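Local coordinates for transcriptional regulator, MerR family (Listeria monocytogenes str. 4b F2365, PDB 3GP4), which probably binds promoter DNA as a dimer and regulates transcription, as other MerR-family regulators do, at residues L46-F51 against D67-F72. Sequence-based numbering, arbitrary orientation.
Sequences LRWILF and DYLALF
Trp48 reaches from helix 43-57 into a notch formed by Tyr68, Leu69 and Phe72 on helix 62-74. The two segments run nearly antiparallel, at 154°, with axes 13.2 Å apart, a gap that large side chains must bridge. The indole enters benzo end first. Leu69, its CG anti to the backbone N (chi1 -176°), swings CD1 over one face of the six-membered ring, a CH-pi contact 3.7 Å from the centroid and 16° off the normal. The far corner of the same ring touches both aromatic neighbours: CH2 of Trp48 lies 3.5 Å from CE2 of Tyr68, with the two rings meeting rim to rim, while CZ2 of Trp48 sits over a face of Phe72, 3.6 Å from CD2. The same first-torsion choice turns the Phe72 ring toward the first helix and presents that face to the indole; the two rings meet obliquely. Phe51, one turn beyond Trp48, adds a looser contact, its CE2 4.4 Å from CE2 of Tyr68.

Pro29 packs against both Trp48 and Leu69, and Leu86 of helix 79-130 against Tyr68. Tyr68 extends its hydroxyl to a hydrogen bond with Tyr114 OH of the second subunit, and Phe72 packs on Glu124 of that second subunit. The contact thus joins two helices of the MerR-type DNA-binding region beside the dimer partner. Cohesion between the segments comes from dispersion and the CH-pi contact of Leu69 with the indole, in a mainly buried cluster, while the one polar group among the touching side chains of helix 62-74, the Tyr68 hydroxyl, is bonded across the subunit boundary.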
loop_
_atom_site.group_PDB
_atom_site.type_symbol
_atom_site.label_atom_id
_atom_site.label_comp_id
_atom_site.label_asym_id
_atom_site.label_seq_id
_atom_site.Cartn_x
_atom_site.Cartn_y
_atom_site.Cartn_z
ATOM N N LEU A 46 -14.721 -10.717 -17.841
ATOM C CA LEU A 46 -13.684 -9.652 -17.838
ATOM C C LEU A 46 -13.953 -8.652 -16.719
ATOM O O LEU A 46 -13.019 -8.222 -16.034
ATOM C CB LEU A 46 -13.612 -8.949 -19.204
ATOM C CG LEU A 46 -13.342 -9.933 -20.352
ATOM C CD1 LEU A 46 -13.920 -9.409 -21.670
ATOM C CD2 LEU A 46 -11.848 -10.286 -20.490
ATOM N N ARG A 47 -15.216 -8.285 -16.511
ATOM C CA ARG A 47 -15.548 -7.341 -15.430
ATOM C C ARG A 47 -15.151 -7.922 -14.067
ATOM O O ARG A 47 -14.626 -7.203 -13.181
ATOM C CB ARG A 47 -17.025 -6.948 -15.429
ATOM C CG ARG A 47 -17.483 -6.248 -16.734
ATOM C CD ARG A 47 -18.827 -5.579 -16.553
ATOM N NE ARG A 47 -19.475 -5.221 -17.829
ATOM C CZ ARG A 47 -19.134 -4.200 -18.616
ATOM N NH1 ARG A 47 -18.119 -3.388 -18.301
ATOM N NH2 ARG A 47 -19.823 -3.982 -19.739
ATOM N N TRP A 48 -15.377 -9.217 -13.881
ATOM C CA TRP A 48 -14.935 -9.839 -12.604
ATOM C C TRP A 48 -13.406 -9.907 -12.453
ATOM O O TRP A 48 -12.886 -9.711 -11.361
ATOM C CB TRP A 48 -15.520 -11.235 -12.437
ATOM C CG TRP A 48 -16.886 -11.196 -11.865
ATOM C CD1 TRP A 48 -18.073 -11.272 -12.564
ATOM C CD2 TRP A 48 -17.235 -11.075 -10.496
ATOM N NE1 TRP A 48 -19.141 -11.197 -11.700
ATOM C CE2 TRP A 48 -18.653 -11.091 -10.418
ATOM C CE3 TRP A 48 -16.495 -10.963 -9.312
ATOM C CZ2 TRP A 48 -19.341 -10.958 -9.205
ATOM C CZ3 TRP A 48 -17.190 -10.852 -8.100
ATOM C CH2 TRP A 48 -18.593 -10.849 -8.061
ATOM N N ILE A 49 -12.704 -10.193 -13.540
ATOM C CA ILE A 49 -11.222 -10.285 -13.491
ATOM C C ILE A 49 -10.625 -8.907 -13.127
ATOM O O ILE A 49 -9.742 -8.767 -12.244
ATOM C CB ILE A 49 -10.675 -10.822 -14.831
ATOM C CG1 ILE A 49 -11.043 -12.316 -14.979
ATOM C CG2 ILE A 49 -9.154 -10.653 -14.909
ATOM C CD1 ILE A 49 -10.986 -12.868 -16.446
ATOM N N LEU A 50 -11.192 -7.898 -13.756
ATOM C CA LEU A 50 -10.755 -6.508 -13.577
ATOM C C LEU A 50 -11.034 -5.989 -12.155
ATOM O O LEU A 50 -10.155 -5.396 -11.507
ATOM C CB LEU A 50 -11.427 -5.646 -14.646
ATOM C CG LEU A 50 -10.884 -5.834 -16.075
ATOM C CD1 LEU A 50 -11.778 -5.038 -17.051
ATOM C CD2 LEU A 50 -9.445 -5.345 -16.185
ATOM N N PHE A 51 -12.246 -6.213 -11.661
ATOM C CA PHE A 51 -12.576 -5.906 -10.260
ATOM C C PHE A 51 -11.646 -6.623 -9.269
ATOM O O PHE A 51 -11.160 -5.981 -8.296
ATOM C CB PHE A 51 -14.050 -6.219 -9.991
ATOM C CG PHE A 51 -14.520 -5.905 -8.590
ATOM C CD1 PHE A 51 -14.756 -4.591 -8.187
ATOM C CD2 PHE A 51 -14.762 -6.933 -7.705
ATOM C CE1 PHE A 51 -15.221 -4.327 -6.890
ATOM C CE2 PHE A 51 -15.234 -6.670 -6.395
ATOM C CZ PHE A 51 -15.461 -5.384 -6.005
ATOM N N ASP A 67 -15.707 -14.655 -0.381
ATOM C CA ASP A 67 -17.057 -14.583 0.262
ATOM C C ASP A 67 -18.030 -13.787 -0.578
ATOM O O ASP A 67 -19.206 -14.163 -0.685
ATOM C CB ASP A 67 -17.043 -13.908 1.665
ATOM C CG ASP A 67 -16.674 -14.853 2.792
ATOM O OD1 ASP A 67 -16.279 -16.007 2.537
ATOM O OD2 ASP A 67 -16.771 -14.424 3.966
ATOM N N TYR A 68 -17.554 -12.679 -1.137
ATOM C CA TYR A 68 -18.389 -11.770 -1.925
ATOM C C TYR A 68 -18.903 -12.465 -3.179
ATOM O O TYR A 68 -20.120 -12.443 -3.465
ATOM C CB TYR A 68 -17.607 -10.499 -2.293
ATOM C CG TYR A 68 -18.411 -9.548 -3.143
ATOM C CD1 TYR A 68 -19.349 -8.714 -2.574
ATOM C CD2 TYR A 68 -18.232 -9.506 -4.528
ATOM C CE1 TYR A 68 -20.102 -7.836 -3.346
ATOM C CE2 TYR A 68 -18.988 -8.637 -5.315
ATOM C CZ TYR A 68 -19.918 -7.795 -4.701
ATOM O OH TYR A 68 -20.677 -6.915 -5.463
ATOM N N LEU A 69 -17.997 -13.106 -3.916
ATOM C CA LEU A 69 -18.437 -13.945 -5.043
ATOM C C LEU A 69 -19.389 -15.088 -4.624
ATOM O O LEU A 69 -20.430 -15.287 -5.292
ATOM C CB LEU A 69 -17.258 -14.489 -5.851
ATOM C CG LEU A 69 -17.751 -15.284 -7.064
ATOM C CD1 LEU A 69 -18.479 -14.400 -8.064
ATOM C CD2 LEU A 69 -16.592 -15.928 -7.709
ATOM N N ALA A 70 -19.059 -15.819 -3.556
ATOM C CA ALA A 70 -19.963 -16.854 -2.998
ATOM C C ALA A 70 -21.386 -16.334 -2.725
ATOM O O ALA A 70 -22.371 -16.983 -3.122
ATOM C CB ALA A 70 -19.365 -17.528 -1.740
ATOM N N LEU A 71 -21.499 -15.194 -2.041
ATOM C CA LEU A 71 -22.809 -14.535 -1.844
ATOM C C LEU A 71 -23.521 -14.225 -3.159
ATOM O O LEU A 71 -24.717 -14.587 -3.348
ATOM C CB LEU A 71 -22.664 -13.265 -0.999
ATOM C CG LEU A 71 -22.259 -13.451 0.470
ATOM C CD1 LEU A 71 -21.789 -12.151 1.104
ATOM C CD2 LEU A 71 -23.408 -14.054 1.335
ATOM N N PHE A 72 -22.792 -13.570 -4.067
ATOM C CA PHE A 72 -23.278 -13.286 -5.411
ATOM C C PHE A 72 -23.842 -14.532 -6.110
ATOM O O PHE A 72 -24.955 -14.495 -6.677
ATOM C CB PHE A 72 -22.168 -12.612 -6.245
ATOM C CG PHE A 72 -22.496 -12.495 -7.719
ATOM C CD1 PHE A 72 -23.340 -11.492 -8.171
ATOM C CD2 PHE A 72 -21.971 -13.399 -8.637
ATOM C CE1 PHE A 72 -23.658 -11.385 -9.526
ATOM C CE2 PHE A 72 -22.265 -13.294 -9.999
ATOM C CZ PHE A 72 -23.109 -12.276 -10.439
#